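Side-chain contacts in hemoglobin (Mustelus griseus, PDB 1GCV), which carries oxygen from the gills to the peripheral tissues as the heme-bearing beta chain of a heterotetrameric hemoglobin: residues S12-F15 / Q16-M20; Q26-D29 / R30-V34; T113-I116 / Q117-D121. One frame throughout, in Å; residues are numbered along the deposited sequence.

Contact 1: residues S12-F15 / Q16-M20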
loop_
_atom_site.group_PDB
_atom_site.type_symbol
_atom_site.label_atom_id
_atom_site.label_comp_id
_atom_site.label_asym_id
_atom_site.label_seq_id
_atom_site.Cartn_x
_atom_site.Cartn_y
_atom_site.Cartn_z
ATOM N N SER B 12 4.769 23.529 -15.120
ATOM C CA SER B 12 5.564 24.074 -16.213
ATOM C C SER B 12 6.524 25.160 -15.744
ATOM O O SER B 12 7.676 25.202 -16.176
ATOM C CB SER B 12 4.649 24.634 -17.301
ATOM O OG SER B 12 4.378 26.002 -17.065
ATOM N N LYS B 13 6.054 26.037 -14.862
ATOM C CA LYS B 13 6.896 27.110 -14.353
ATOM C C LYS B 13 8.072 26.589 -13.530
ATOM O O LYS B 13 9.191 27.081 -13.666
ATOM C CB LYS B 13 6.069 28.079 -13.505
ATOM C CG LYS B 13 5.939 29.470 -14.116
ATOM C CD LYS B 13 5.014 29.464 -15.335
ATOM C CE LYS B 13 5.787 29.268 -16.637
ATOM N NZ LYS B 13 4.944 28.682 -17.723
ATOM N N THR B 14 7.822 25.596 -12.679
ATOM C CA THR B 14 8.881 25.027 -11.844
ATOM C C THR B 14 9.968 24.388 -12.697
ATOM O O THR B 14 11.153 24.458 -12.370
ATOM C CB THR B 14 8.332 23.957 -10.878
ATOM O OG1 THR B 14 7.368 24.557 -10.006
ATOM C CG2 THR B 14 9.459 23.358 -10.034
ATOM N N PHE B 15 9.565 23.765 -13.794
ATOM C CA PHE B 15 10.520 23.117 -14.672
ATOM C C PHE B 15 11.345 24.096 -15.488
ATOM O O PHE B 15 12.427 23.756 -15.966
ATOM C CB PHE B 15 9.798 22.161 -15.608
ATOM C CG PHE B 15 9.865 20.749 -15.162
ATOM C CD1 PHE B 15 8.873 20.225 -14.348
ATOM C CD2 PHE B 15 10.948 19.956 -15.508
ATOM C CE1 PHE B 15 8.966 18.931 -13.879
ATOM C CE2 PHE B 15 11.049 18.664 -15.046
ATOM C CZ PHE B 15 10.057 18.148 -14.228
ATOM N N GLN B 16 10.836 25.310 -15.645
ATOM C CA GLN B 16 11.532 26.323 -16.421
ATOM C C GLN B 16 12.331 27.287 -15.542
ATOM O O GLN B 16 13.250 27.946 -16.023
ATOM C CB GLN B 16 10.519 27.093 -17.281
ATOM C CG GLN B 16 10.668 28.607 -17.251
ATOM C CD GLN B 16 9.335 29.328 -17.251
ATOM O OE1 GLN B 16 9.099 30.221 -16.431
ATOM N NE2 GLN B 16 8.453 28.944 -18.170
ATOM N N GLY B 17 11.996 27.353 -14.254
ATOM C CA GLY B 17 12.688 28.265 -13.351
ATOM C C GLY B 17 13.437 27.656 -12.176
ATOM O O GLY B 17 14.078 28.377 -11.407
ATOM N N THR B 18 13.349 26.339 -12.022
ATOM C CA THR B 18 14.045 25.648 -10.937
ATOM C C THR B 18 15.038 24.676 -11.572
ATOM O O THR B 18 14.798 24.155 -12.664
ATOM C CB THR B 18 13.049 24.859 -10.015
ATOM O OG1 THR B 18 12.303 25.782 -9.210
ATOM C CG2 THR B 18 13.797 23.906 -9.080
ATOM N N ASP B 19 16.162 24.458 -10.898
ATOM C CA ASP B 19 17.182 23.535 -11.385
ATOM C C ASP B 19 16.754 22.115 -11.005
ATOM O O ASP B 19 17.242 21.544 -10.023
ATOM C CB ASP B 19 18.529 23.874 -10.747
ATOM C CG ASP B 19 19.658 22.999 -11.255
ATOM O OD1 ASP B 19 19.506 22.366 -12.326
ATOM O OD2 ASP B 19 20.704 22.949 -10.575
ATOM N N MET B 20 15.837 21.555 -11.791
ATOM C CA MET B 20 15.310 20.220 -11.541
ATOM C C MET B 20 16.367 19.133 -11.642
ATOM O O MET B 20 16.207 18.057 -11.058
ATOM C CB MET B 20 14.153 19.924 -12.500
ATOM C CG MET B 20 12.864 20.674 -12.155
ATOM S SD MET B 20 12.334 20.500 -10.423
ATOM C CE MET B 20 11.482 18.929 -10.494
#
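Lys-13 O takes two backbone donors at the end of helix 5-17, the first helix of this globin chain. Gly-17 N lies 2.9 Å from Lys-13 O and comes in almost end-on to the carbonyl. Gln-16 N sits above the plane of the same group, 3.1 Å from Lys-13 O. Thr-18 N gives the next bond, 2.9 Å to Thr-14 O, and Thr-18 is the first residue after the helix whose backbone leaves helical angles. The side chains of Lys-13 and Gln-16 run side by side on the exposed surface. Lys-13 bends at chi2 and chi3, which brings its NZ back to Ser-12 OG at 2.8 Å. Thr-14 and Thr-18 also lie alongside each other. The hydroxyl of Thr-14 is hydrogen-bonded to Glu-10 O, and its methyl CG2 reaches Thr-18 OG1 at 3.8 Å. The buried side belongs to Phe-15, which packs on Val-58, Leu-61 and Val-65 of helix 50-66. Met-20, the first residue of helix 20-34, crosses it at about a right angle in a Met-aromatic contact. Met-20 SD lies almost straight over the Phe-15 ring, 5.0 Å from its centroid. Met-20 CG is closer, a CH-pi contact 4.0 Å from the Phe-15 centroid and 17° off the ring normal.

Contact 2: residues Q26-D29 / R30-V34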
loop_
_atom_site.group_PDB
_atom_site.type_symbol
_atom_site.label_atom_id
_atom_site.label_comp_id
_atom_site.label_asym_id
_atom_site.label_seq_id
_atom_site.Cartn_x
_atom_site.Cartn_y
_atom_site.Cartn_z
ATOM N N GLN B 26 19.700 14.986 -6.129
ATOM C CA GLN B 26 19.627 14.822 -4.688
ATOM C C GLN B 26 18.514 13.855 -4.290
ATOM O O GLN B 26 18.603 13.180 -3.263
ATOM C CB GLN B 26 19.419 16.183 -4.027
ATOM C CG GLN B 26 20.712 16.992 -3.935
ATOM C CD GLN B 26 20.474 18.483 -3.836
ATOM O OE1 GLN B 26 21.248 19.281 -4.359
ATOM N NE2 GLN B 26 19.399 18.869 -3.162
ATOM N N ALA B 27 17.474 13.776 -5.115
ATOM C CA ALA B 27 16.352 12.886 -4.842
ATOM C C ALA B 27 16.779 11.441 -5.034
ATOM O O ALA B 27 16.343 10.558 -4.296
ATOM C CB ALA B 27 15.177 13.215 -5.760
ATOM N N LEU B 28 17.633 11.207 -6.028
ATOM C CA LEU B 28 18.130 9.864 -6.305
ATOM C C LEU B 28 19.014 9.407 -5.151
ATOM O O LEU B 28 18.873 8.292 -4.653
ATOM C CB LEU B 28 18.924 9.850 -7.615
ATOM C CG LEU B 28 18.078 9.611 -8.866
ATOM C CD1 LEU B 28 18.865 10.015 -10.089
ATOM C CD2 LEU B 28 17.669 8.149 -8.955
ATOM N N ASP B 29 19.924 10.276 -4.727
ATOM C CA ASP B 29 20.825 9.967 -3.623
ATOM C C ASP B 29 20.029 9.731 -2.331
ATOM O O ASP B 29 20.366 8.854 -1.530
ATOM C CB ASP B 29 21.826 11.110 -3.422
ATOM C CG ASP B 29 22.933 11.118 -4.475
ATOM O OD1 ASP B 29 23.242 10.051 -5.057
ATOM O OD2 ASP B 29 23.500 12.202 -4.721
ATOM N N ARG B 30 18.979 10.522 -2.130
ATOM C CA ARG B 30 18.134 10.378 -0.952
ATOM C C ARG B 30 17.491 9.000 -1.009
ATOM O O ARG B 30 17.457 8.277 -0.018
ATOM C CB ARG B 30 17.044 11.454 -0.949
ATOM C CG ARG B 30 16.130 11.413 0.262
ATOM C CD ARG B 30 15.204 12.619 0.290
ATOM N NE ARG B 30 15.944 13.870 0.419
ATOM C CZ ARG B 30 16.296 14.415 1.578
ATOM N NH1 ARG B 30 15.975 13.822 2.719
ATOM N NH2 ARG B 30 16.976 15.553 1.596
ATOM N N MET B 31 16.997 8.639 -2.190
ATOM C CA MET B 31 16.341 7.356 -2.402
ATOM C C MET B 31 17.242 6.160 -2.103
ATOM O O MET B 31 16.795 5.182 -1.499
ATOM C CB MET B 31 15.824 7.258 -3.840
ATOM C CG MET B 31 15.039 5.988 -4.122
ATOM S SD MET B 31 14.580 5.811 -5.851
ATOM C CE MET B 31 16.163 5.470 -6.579
ATOM N N PHE B 32 18.501 6.234 -2.528
ATOM C CA PHE B 32 19.459 5.152 -2.303
ATOM C C PHE B 32 19.767 4.955 -0.825
ATOM O O PHE B 32 20.164 3.871 -0.412
ATOM C CB PHE B 32 20.770 5.423 -3.056
ATOM C CG PHE B 32 20.626 5.414 -4.555
ATOM C CD1 PHE B 32 19.720 4.562 -5.179
ATOM C CD2 PHE B 32 21.387 6.274 -5.344
ATOM C CE1 PHE B 32 19.569 4.565 -6.562
ATOM C CE2 PHE B 32 21.243 6.285 -6.727
ATOM C CZ PHE B 32 20.330 5.429 -7.337
ATOM N N LYS B 33 19.585 6.004 -0.032
ATOM C CA LYS B 33 19.848 5.926 1.396
ATOM C C LYS B 33 18.623 5.512 2.229
ATOM O O LYS B 33 18.734 4.680 3.126
ATOM C CB LYS B 33 20.382 7.271 1.894
ATOM C CG LYS B 33 20.676 7.310 3.385
ATOM C CD LYS B 33 21.851 6.414 3.759
ATOM C CE LYS B 33 23.093 6.744 2.937
ATOM N NZ LYS B 33 24.088 7.557 3.702
ATOM N N VAL B 34 17.458 6.085 1.933
ATOM C CA VAL B 34 16.242 5.769 2.686
ATOM C C VAL B 34 15.617 4.439 2.266
ATOM O O VAL B 34 15.050 3.729 3.097
ATOM C CB VAL B 34 15.173 6.902 2.547
ATOM C CG1 VAL B 34 13.983 6.619 3.457
ATOM C CG2 VAL B 34 15.789 8.253 2.909
#
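Phe-32 folds back over the preceding turn and meets Leu-28 along most of its length. Its CB lies 3.8 Å from both Leu-28 O and Asp-29 O. CG stands anti to the carbonyl carbon (chi1 -66°), and this first torsion brings the ring over Leu-28 O. That oxygen sits 3.3 Å above the ring plane, offset toward the rim, with CD2 of Phe-32 its nearest ring atom. Further out, CZ of Phe-32 touches the methyl CD2 of Leu-28 at 4.1 Å. The two side chains lie side by side and point the same way. Leu-28 O is also the acceptor for Phe-32 N at 3.0 Å, with an N-H...O angle of 153°. These i to i+3 and i to i+4 contacts lie on helix 20-34, the B helix of the globin fold, whose inner side borders the heme pocket. Leu-28 packs on the distal His-53 there, and the side chain of Met-31 comes within about 4 Å of the heme. Met-31 CE meets the same Leu-28 CD2 at 3.9 Å; the methionine chain turns at chi3 (71°) after an extended start. With an alanine here in place of Phe-32 the ring is gone; Leu-28 O would probably lose its cover, and Leu-28 CD2 and Phe-42 their aromatic neighbour. Asp-29 OD1 is hydrogen-bonded to Ser-50 OG, and Arg-30 NE forms a salt bridge with Glu-103 OE1. Arg-30 NH1 and NH2 are hydrogen-bonded to His-121 ND1 and Phe-116 O of a neighbouring subunit, and Lys-33 NZ forms a salt bridge with Asp-119 OD1 of that subunit.

Contact 3: residues T113-I116 / Q117-D121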
loop_
_atom_site.group_PDB
_atom_site.type_symbol
_atom_site.label_atom_id
_atom_site.label_comp_id
_atom_site.label_asym_id
_atom_site.label_seq_id
_atom_site.Cartn_x
_atom_site.Cartn_y
_atom_site.Cartn_z
ATOM N N THR B 113 3.368 24.595 0.054
ATOM C CA THR B 113 2.141 24.420 0.819
ATOM C C THR B 113 1.430 23.104 0.525
ATOM O O THR B 113 1.710 22.452 -0.481
ATOM C CB THR B 113 1.158 25.566 0.515
ATOM O OG1 THR B 113 0.695 25.457 -0.839
ATOM C CG2 THR B 113 1.841 26.907 0.701
ATOM N N PRO B 114 0.525 22.679 1.429
ATOM C CA PRO B 114 -0.221 21.431 1.230
ATOM C C PRO B 114 -0.890 21.405 -0.146
ATOM O O PRO B 114 -0.955 20.361 -0.797
ATOM C CB PRO B 114 -1.238 21.436 2.373
ATOM C CG PRO B 114 -0.554 22.209 3.454
ATOM C CD PRO B 114 0.203 23.303 2.725
ATOM N N HIS B 115 -1.377 22.565 -0.585
ATOM C CA HIS B 115 -2.027 22.682 -1.885
ATOM C C HIS B 115 -1.018 22.442 -3.012
ATOM O O HIS B 115 -1.299 21.699 -3.959
ATOM C CB HIS B 115 -2.669 24.064 -2.042
ATOM C CG HIS B 115 -3.288 24.290 -3.386
ATOM N ND1 HIS B 115 -2.748 25.148 -4.319
ATOM C CD2 HIS B 115 -4.376 23.734 -3.970
ATOM C CE1 HIS B 115 -3.475 25.109 -5.421
ATOM N NE2 HIS B 115 -4.469 24.258 -5.235
ATOM N N ILE B 116 0.152 23.069 -2.909
ATOM C CA ILE B 116 1.196 22.893 -3.916
ATOM C C ILE B 116 1.678 21.434 -3.932
ATOM O O ILE B 116 1.932 20.874 -4.999
ATOM C CB ILE B 116 2.402 23.819 -3.653
ATOM C CG1 ILE B 116 1.970 25.284 -3.753
ATOM C CG2 ILE B 116 3.502 23.537 -4.663
ATOM C CD1 ILE B 116 1.443 25.676 -5.119
ATOM N N GLN B 117 1.806 20.824 -2.751
ATOM C CA GLN B 117 2.235 19.429 -2.659
ATOM C C GLN B 117 1.205 18.562 -3.369
ATOM O O GLN B 117 1.556 17.594 -4.043
ATOM C CB GLN B 117 2.355 18.977 -1.199
ATOM C CG GLN B 117 2.584 17.465 -1.046
ATOM C CD GLN B 117 2.682 16.999 0.400
ATOM O OE1 GLN B 117 2.556 17.788 1.332
ATOM N NE2 GLN B 117 2.909 15.702 0.587
ATOM N N GLY B 118 -0.069 18.915 -3.206
ATOM C CA GLY B 118 -1.142 18.177 -3.850
ATOM C C GLY B 118 -1.023 18.170 -5.367
ATOM O O GLY B 118 -1.327 17.168 -6.004
ATOM N N ILE B 119 -0.577 19.283 -5.951
ATOM C CA ILE B 119 -0.421 19.374 -7.398
ATOM C C ILE B 119 0.696 18.442 -7.878
ATOM O O ILE B 119 0.548 17.737 -8.875
ATOM C CB ILE B 119 -0.096 20.821 -7.831
ATOM C CG1 ILE B 119 -1.265 21.743 -7.475
ATOM C CG2 ILE B 119 0.176 20.875 -9.332
ATOM C CD1 ILE B 119 -0.978 23.216 -7.701
ATOM N N TRP B 120 1.813 18.444 -7.159
ATOM C CA TRP B 120 2.947 17.596 -7.502
ATOM C C TRP B 120 2.630 16.123 -7.283
ATOM O O TRP B 120 3.035 15.266 -8.062
ATOM C CB TRP B 120 4.153 18.010 -6.671
ATOM C CG TRP B 120 4.753 19.247 -7.213
ATOM C CD1 TRP B 120 4.558 20.524 -6.767
ATOM C CD2 TRP B 120 5.595 19.345 -8.361
ATOM N NE1 TRP B 120 5.227 21.413 -7.572
ATOM C CE2 TRP B 120 5.872 20.715 -8.560
ATOM C CE3 TRP B 120 6.142 18.406 -9.247
ATOM C CZ2 TRP B 120 6.678 21.171 -9.608
ATOM C CZ3 TRP B 120 6.942 18.859 -10.289
ATOM C CH2 TRP B 120 7.201 20.231 -10.460
ATOM N N ASP B 121 1.901 15.833 -6.214
ATOM C CA ASP B 121 1.512 14.461 -5.912
ATOM C C ASP B 121 0.681 13.944 -7.079
ATOM O O ASP B 121 0.858 12.821 -7.545
ATOM C CB ASP B 121 0.675 14.434 -4.631
ATOM C CG ASP B 121 0.311 13.031 -4.199
ATOM O OD1 ASP B 121 -0.832 12.610 -4.446
ATOM O OD2 ASP B 121 1.170 12.348 -3.608
#
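Ile-116 O is gripped by two backbone donors. Trp-120 N makes the straighter bond, 3.3 Å to Ile-116 O at 163°, and Ile-119 N adds a weak one. The same oxygen also lies near the plane of the Trp-120 indole, at its edge, with CD1 of Trp-120 3.2 Å from Ile-116 O. Ile-116 CG2 reaches this edge too, in the plane of the ring, 3.8 Å from Trp-120 CD1. Two torsions bring the pair together. Ile-116 holds CG2 anti to its backbone N, while Trp-120 turns CG anti to the carbonyl carbon (chi1 -77°). The two side chains then run alongside each other in the same direction.

One turn earlier the helix begins. Thr-113 is its N-cap: Thr-113 OG1 accepts from Ile-116 N at 3.2 Å. Thr-113 O takes Gln-117 N at 2.8 Å. Pro-114, which has no N-H to give, fills the first helical position. On another side, His-115 CE1 touches Ile-119 CD1 at 3.9 Å as the two side chains cross obliquely.

Gln-117 extends straight to its amide, and its OE1 accepts a hydrogen bond from Arg-31 NH1 of a neighbouring subunit. Trp-120 NE1 is hydrogen-bonded to Glu-10 OE1. The start of helix 114-132, the H helix of the globin fold, thus sits against helix 5-17 through Ile-116, Ile-119 and Trp-120, while Trp-120 also packs on Leu-104 and Arg-108 of helix 93-108.

All three contacts are partly buried and mix inward-facing apolar groups with a polar outer side. Contact 1 covers a helix end and contact 3 a helix start, whereas contact 2 lies in the last turns of a helix. Contacts 1 and 3 touch directly: Thr-14 OG1 lies 3.5 Å from Trp-120 CZ2, which joins helix 5-17 to helix 114-132. Contact 2 touches neither, although its helix follows that of contact 1 in the chain. It is the one beside the heme. Contacts 2 and 3 also face neighbouring subunits, through charged side chains in contact 2 and through an amide in contact 3. Contact 1 touches no other chain.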